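Local coordinates for M152 protein (Murid herpesvirus 1, PDB 4G59), which probably acts as an MHC class I-like viral immunoevasin that holds back class I molecules and RAE-1 family ligands of the NKG2D receptor inside infected cells, at residues Y209-Y222 against G229-D241. Residues are numbered along the deposited sequence; the frame is centred on the assembly and turned at random.
With NAG (2-acetamido-2-deoxy-beta-D-glucopyranose), chain F.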
loop_
_atom_site.group_PDB
_atom_site.type_symbol
_atom_site.label_atom_id
_atom_site.label_comp_id
_atom_site.label_asym_id
_atom_site.label_seq_id
_atom_site.Cartn_x
_atom_site.Cartn_y
_atom_site.Cartn_z
ATOM N N TYR B 209 2.645 11.815 -8.279
ATOM C CA TYR B 209 1.945 13.005 -7.847
ATOM C C TYR B 209 1.977 13.142 -6.338
ATOM O O TYR B 209 2.049 12.159 -5.597
ATOM C CB TYR B 209 0.485 12.962 -8.298
ATOM C CG TYR B 209 0.281 12.778 -9.787
ATOM C CD1 TYR B 209 0.349 13.853 -10.663
ATOM C CD2 TYR B 209 -0.023 11.529 -10.307
ATOM C CE1 TYR B 209 0.134 13.675 -12.036
ATOM C CE2 TYR B 209 -0.236 11.340 -11.660
ATOM C CZ TYR B 209 -0.148 12.404 -12.515
ATOM O OH TYR B 209 -0.364 12.180 -13.858
ATOM N N ASN B 210 1.935 14.388 -5.886
ATOM C CA ASN B 210 1.854 14.676 -4.469
ATOM C C ASN B 210 0.595 15.482 -4.196
ATOM O O ASN B 210 0.379 16.535 -4.794
ATOM C CB ASN B 210 3.089 15.447 -4.005
ATOM C CG ASN B 210 3.056 15.761 -2.522
ATOM O OD1 ASN B 210 2.110 15.403 -1.821
ATOM N ND2 ASN B 210 4.093 16.435 -2.037
ATOM N N ILE B 211 -0.229 14.988 -3.282
ATOM C CA ILE B 211 -1.434 15.697 -2.887
ATOM C C ILE B 211 -1.296 16.109 -1.413
ATOM O O ILE B 211 -0.913 15.296 -0.565
ATOM C CB ILE B 211 -2.681 14.835 -3.131
ATOM C CG1 ILE B 211 -3.946 15.561 -2.718
ATOM C CG2 ILE B 211 -2.608 13.537 -2.385
ATOM C CD1 ILE B 211 -5.190 14.978 -3.417
ATOM N N SER B 212 -1.570 17.376 -1.125
ATOM C CA SER B 212 -1.466 17.899 0.222
ATOM C C SER B 212 -2.444 19.069 0.307
ATOM O O SER B 212 -3.048 19.441 -0.708
ATOM C CB SER B 212 -0.032 18.345 0.515
ATOM O OG SER B 212 0.316 19.492 -0.250
ATOM N N LEU B 213 -2.626 19.630 1.503
ATOM C CA LEU B 213 -3.561 20.747 1.689
ATOM C C LEU B 213 -2.777 22.042 1.788
ATOM O O LEU B 213 -1.682 22.055 2.342
ATOM C CB LEU B 213 -4.390 20.556 2.959
ATOM C CG LEU B 213 -5.810 21.109 2.976
ATOM C CD1 LEU B 213 -6.679 20.247 2.076
ATOM C CD2 LEU B 213 -6.366 21.155 4.409
ATOM N N ALA B 214 -3.348 23.133 1.283
ATOM C CA ALA B 214 -2.604 24.382 1.106
ATOM C C ALA B 214 -2.018 24.938 2.396
ATOM O O ALA B 214 -0.909 25.475 2.401
ATOM C CB ALA B 214 -3.473 25.422 0.433
ATOM N N ASN B 215 -2.765 24.826 3.490
ATOM C CA ASN B 215 -2.316 25.413 4.747
ATOM C C ASN B 215 -1.472 24.472 5.599
ATOM O O ASN B 215 -1.095 24.822 6.713
ATOM C CB ASN B 215 -3.500 25.984 5.548
ATOM C CG ASN B 215 -4.335 24.904 6.221
ATOM O OD1 ASN B 215 -4.322 23.736 5.818
ATOM N ND2 ASN B 215 -5.071 25.292 7.256
ATOM N N GLY B 216 -1.184 23.274 5.089
ATOM C CA GLY B 216 -0.273 22.372 5.776
ATOM C C GLY B 216 -0.905 21.294 6.646
ATOM O O GLY B 216 -0.225 20.348 7.081
ATOM N N VAL B 217 -2.197 21.433 6.917
ATOM C CA VAL B 217 -2.925 20.430 7.701
ATOM C C VAL B 217 -2.764 19.037 7.107
ATOM O O VAL B 217 -2.932 18.876 5.897
ATOM C CB VAL B 217 -4.415 20.754 7.730
ATOM C CG1 VAL B 217 -5.193 19.592 8.341
ATOM C CG2 VAL B 217 -4.651 22.026 8.509
ATOM N N ASP B 218 -2.450 18.033 7.929
ATOM C CA ASP B 218 -2.243 16.679 7.391
ATOM C C ASP B 218 -3.520 16.074 6.799
ATOM O O ASP B 218 -4.635 16.319 7.273
ATOM C CB ASP B 218 -1.635 15.734 8.430
ATOM C CG ASP B 218 -0.186 16.069 8.747
ATOM O OD1 ASP B 218 0.543 16.500 7.822
ATOM O OD2 ASP B 218 0.219 15.903 9.924
ATOM N N ILE B 219 -3.338 15.308 5.733
ATOM C CA ILE B 219 -4.411 14.537 5.130
ATOM C C ILE B 219 -3.882 13.136 4.887
ATOM O O ILE B 219 -2.678 12.903 4.911
ATOM C CB ILE B 219 -4.862 15.138 3.781
ATOM C CG1 ILE B 219 -3.673 15.312 2.837
ATOM C CG2 ILE B 219 -5.553 16.475 3.981
ATOM C CD1 ILE B 219 -4.073 16.020 1.564
ATOM N N TYR B 220 -4.791 12.205 4.649
ATOM C CA TYR B 220 -4.421 10.843 4.357
ATOM C C TYR B 220 -4.569 10.679 2.848
ATOM O O TYR B 220 -5.581 11.081 2.277
ATOM C CB TYR B 220 -5.361 9.906 5.119
ATOM C CG TYR B 220 -5.156 8.454 4.774
ATOM C CD1 TYR B 220 -3.935 7.848 4.975
ATOM C CD2 TYR B 220 -6.189 7.692 4.244
ATOM C CE1 TYR B 220 -3.737 6.531 4.652
ATOM C CE2 TYR B 220 -6.001 6.366 3.917
ATOM C CZ TYR B 220 -4.773 5.797 4.119
ATOM O OH TYR B 220 -4.584 4.475 3.804
ATOM N N LYS B 221 -3.558 10.115 2.200
ATOM C CA LYS B 221 -3.535 10.055 0.742
ATOM C C LYS B 221 -2.982 8.727 0.305
ATOM O O LYS B 221 -2.241 8.085 1.059
ATOM C CB LYS B 221 -2.657 11.159 0.151
ATOM C CG LYS B 221 -1.406 11.435 0.949
ATOM C CD LYS B 221 -0.281 12.001 0.100
ATOM C CE LYS B 221 0.776 12.652 0.994
ATOM N NZ LYS B 221 0.251 13.820 1.778
ATOM N N TYR B 222 -3.309 8.328 -0.922
ATOM C CA TYR B 222 -2.776 7.090 -1.475
ATOM C C TYR B 222 -3.034 7.111 -2.965
ATOM O O TYR B 222 -3.760 7.984 -3.443
ATOM C CB TYR B 222 -3.476 5.893 -0.834
ATOM C CG TYR B 222 -4.982 6.032 -0.812
ATOM C CD1 TYR B 222 -5.733 5.830 -1.961
ATOM C CD2 TYR B 222 -5.651 6.366 0.357
ATOM C CE1 TYR B 222 -7.109 5.956 -1.956
ATOM C CE2 TYR B 222 -7.026 6.499 0.378
ATOM C CZ TYR B 222 -7.749 6.288 -0.780
ATOM O OH TYR B 222 -9.114 6.416 -0.778
ATOM N N GLY B 229 -4.538 0.901 -17.610
ATOM C CA GLY B 229 -3.757 2.119 -17.607
ATOM C C GLY B 229 -4.459 3.249 -16.873
ATOM O O GLY B 229 -4.236 4.425 -17.163
ATOM N N ARG B 230 -5.300 2.902 -15.906
ATOM C CA ARG B 230 -6.045 3.919 -15.162
ATOM C C ARG B 230 -5.486 4.100 -13.752
ATOM O O ARG B 230 -5.246 3.111 -13.056
ATOM C CB ARG B 230 -7.526 3.546 -15.110
ATOM C CG ARG B 230 -8.192 3.471 -16.495
ATOM C CD ARG B 230 -9.602 2.929 -16.410
ATOM N NE ARG B 230 -9.618 1.519 -16.030
ATOM C CZ ARG B 230 -10.586 0.952 -15.319
ATOM N NH1 ARG B 230 -11.617 1.672 -14.913
ATOM N NH2 ARG B 230 -10.521 -0.332 -15.009
ATOM N N LEU B 231 -5.263 5.354 -13.339
ATOM C CA LEU B 231 -4.710 5.643 -12.004
ATOM C C LEU B 231 -5.637 6.551 -11.236
ATOM O O LEU B 231 -6.398 7.329 -11.842
ATOM C CB LEU B 231 -3.385 6.390 -12.078
ATOM C CG LEU B 231 -2.062 5.838 -12.536
ATOM C CD1 LEU B 231 -1.990 5.906 -13.998
ATOM C CD2 LEU B 231 -1.005 6.742 -11.960
ATOM N N LYS B 232 -5.517 6.504 -9.910
ATOM C CA LYS B 232 -6.317 7.343 -9.032
ATOM C C LYS B 232 -5.460 7.863 -7.888
ATOM O O LYS B 232 -4.823 7.078 -7.182
ATOM C CB LYS B 232 -7.496 6.536 -8.483
ATOM C CG LYS B 232 -8.291 7.200 -7.377
ATOM C CD LYS B 232 -9.789 7.069 -7.643
ATOM C CE LYS B 232 -10.372 5.698 -7.322
ATOM N NZ LYS B 232 -10.401 5.466 -5.858
ATOM N N VAL B 233 -5.449 9.184 -7.713
ATOM C CA VAL B 233 -4.800 9.833 -6.566
ATOM C C VAL B 233 -5.939 10.318 -5.697
ATOM O O VAL B 233 -6.866 10.948 -6.194
ATOM C CB VAL B 233 -3.944 11.042 -6.990
ATOM C CG1 VAL B 233 -3.305 11.714 -5.757
ATOM C CG2 VAL B 233 -2.891 10.607 -7.995
ATOM N N GLU B 234 -5.896 10.014 -4.404
ATOM C CA GLU B 234 -7.041 10.318 -3.560
ATOM C C GLU B 234 -6.556 10.738 -2.197
ATOM O O GLU B 234 -5.548 10.220 -1.725
ATOM C CB GLU B 234 -7.961 9.099 -3.449
ATOM C CG GLU B 234 -9.295 9.362 -2.732
ATOM C CD GLU B 234 -10.388 8.392 -3.167
ATOM O OE1 GLU B 234 -11.209 8.748 -4.047
ATOM O OE2 GLU B 234 -10.421 7.263 -2.641
ATOM N N ALA B 235 -7.257 11.682 -1.568
ATOM C CA ALA B 235 -6.868 12.167 -0.230
ATOM C C ALA B 235 -8.091 12.467 0.603
ATOM O O ALA B 235 -9.140 12.823 0.058
ATOM C CB ALA B 235 -5.969 13.418 -0.313
ATOM N N TRP B 236 -7.943 12.360 1.919
ATOM C CA TRP B 236 -9.040 12.592 2.842
ATOM C C TRP B 236 -8.713 13.653 3.886
ATOM O O TRP B 236 -7.638 13.625 4.505
ATOM C CB TRP B 236 -9.388 11.290 3.552
ATOM C CG TRP B 236 -10.038 10.310 2.639
ATOM C CD1 TRP B 236 -9.425 9.348 1.893
ATOM C CD2 TRP B 236 -11.441 10.197 2.374
ATOM N NE1 TRP B 236 -10.365 8.636 1.178
ATOM C CE2 TRP B 236 -11.612 9.140 1.452
ATOM C CE3 TRP B 236 -12.567 10.888 2.814
ATOM C CZ2 TRP B 236 -12.878 8.762 0.964
ATOM C CZ3 TRP B 236 -13.827 10.506 2.334
ATOM C CH2 TRP B 236 -13.968 9.458 1.422
ATOM N N LEU B 237 -9.657 14.576 4.071
ATOM C CA LEU B 237 -9.558 15.637 5.069
ATOM C C LEU B 237 -10.673 15.441 6.099
ATOM O O LEU B 237 -11.820 15.072 5.760
ATOM C CB LEU B 237 -9.694 17.022 4.396
ATOM C CG LEU B 237 -9.982 18.257 5.265
ATOM C CD1 LEU B 237 -8.760 18.634 6.090
ATOM C CD2 LEU B 237 -10.451 19.462 4.451
ATOM N N ASP B 238 -10.330 15.688 7.350
ATOM C CA ASP B 238 -11.310 15.689 8.402
ATOM C C ASP B 238 -11.473 17.142 8.754
ATOM O O ASP B 238 -10.561 17.765 9.259
ATOM C CB ASP B 238 -10.792 14.918 9.610
ATOM C CG ASP B 238 -11.839 14.739 10.681
ATOM O OD1 ASP B 238 -12.869 15.422 10.635
ATOM O OD2 ASP B 238 -11.634 13.908 11.574
ATOM N N LEU B 239 -12.645 17.688 8.492
ATOM C CA LEU B 239 -12.908 19.047 8.864
ATOM C C LEU B 239 -12.794 18.965 10.364
ATOM O O LEU B 239 -13.012 17.917 10.952
ATOM C CB LEU B 239 -14.310 19.473 8.449
ATOM C CG LEU B 239 -14.589 19.559 6.952
ATOM C CD1 LEU B 239 -16.030 19.890 6.701
ATOM C CD2 LEU B 239 -13.695 20.570 6.289
ATOM N N ARG B 240 -12.410 20.053 10.995
ATOM C CA ARG B 240 -12.228 20.034 12.430
ATOM C C ARG B 240 -10.820 19.574 12.701
ATOM O O ARG B 240 -10.467 19.292 13.832
ATOM C CB ARG B 240 -13.109 18.966 13.081
ATOM C CG ARG B 240 -12.524 17.577 13.173
ATOM C CD ARG B 240 -13.289 16.775 14.224
ATOM N NE ARG B 240 -12.939 15.357 14.260
ATOM C CZ ARG B 240 -13.759 14.373 13.907
ATOM N NH1 ARG B 240 -14.989 14.647 13.493
ATOM N NH2 ARG B 240 -13.353 13.116 13.969
ATOM N N ASP B 241 -10.002 19.555 11.659
ATOM C CA ASP B 241 -8.580 19.404 11.829
ATOM C C ASP B 241 -8.253 20.787 11.332
ATOM O O ASP B 241 -7.136 21.261 11.452
ATOM C CB ASP B 241 -7.946 18.342 10.943
ATOM C CG ASP B 241 -7.855 17.002 11.624
ATOM O OD1 ASP B 241 -8.184 16.926 12.815
ATOM O OD2 ASP B 241 -7.458 16.021 10.977
HETATM C C1 NAG F . 5.061 16.122 -1.087
HETATM C C2 NAG F . 6.376 16.401 -1.805
HETATM C C3 NAG F . 7.529 16.127 -0.853
HETATM C C4 NAG F . 7.333 17.002 0.371
HETATM C C5 NAG F . 5.988 16.651 0.993
HETATM C C6 NAG F . 5.750 17.443 2.272
HETATM C C7 NAG F . 6.519 16.099 -4.207
HETATM C C8 NAG F . 6.640 15.136 -5.352
HETATM N N2 NAG F . 6.490 15.570 -2.987
HETATM O O3 NAG F . 8.752 16.443 -1.477
HETATM O O4 NAG F . 8.365 16.765 1.300
HETATM O O5 NAG F . 4.976 16.951 0.056
HETATM O O6 NAG F . 4.482 17.121 2.796
HETATM O O7 NAG F . 6.449 17.310 -4.414
#
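Y222 and W236 meet through their polar atoms: the indole NE1 donates to Y222 OH at 3.2 Å, along a straight path (163°) and almost exactly in the indole plane. Y222 CG stands between its own backbone N and carbonyl carbon (chi1 48°), which lays the ring across the hairpin, with E234 O over one face. Its OH also approaches E234 OE2, though the 2.4 Å between them is doubtfully short. The E234 chain runs alongside the tyrosine with its carboxylate turned 83° from the ring; T200 holds OE1, and K232 adds a long salt bridge to OE2. Beneath, Y220 and W236, then Y222 and E234, form hydrogen-bonded antiparallel pairs, the shortest of the four backbone bonds being W236 N to Y220 O at 2.7 Å.

The other face of this hairpin, 220-225 with 231-238, packs against strand 210-213 of the second sheet, and the two sheets make a beta-sandwich consistent with the Ig-like domain of an MHC class I-like chain. A235 CB is touched by I211 CD1 at 3.6 Å and by I219 CD1 at 3.7 Å. V233 spreads its methyls, CG1 to I211 CG2 and CG2 to the Y209 ring (CD2, 3.8 Å), while the L213 and L237 side chains cross at about a right angle, L213 CD2 lying 3.9 Å from L237 CD1. K221 ties the sheets together, its NZ bonding I211 O at 3.0 Å.

Further out, F250 and I252 of adjoining strand 250-253 extend the apolar layer, and N210 points away to carry its N-linked glycan. On the Y222 side, W236 stacks on an aromatic ring of the other protein, and a basic side chain of that partner forms a salt bridge with D238 OD2.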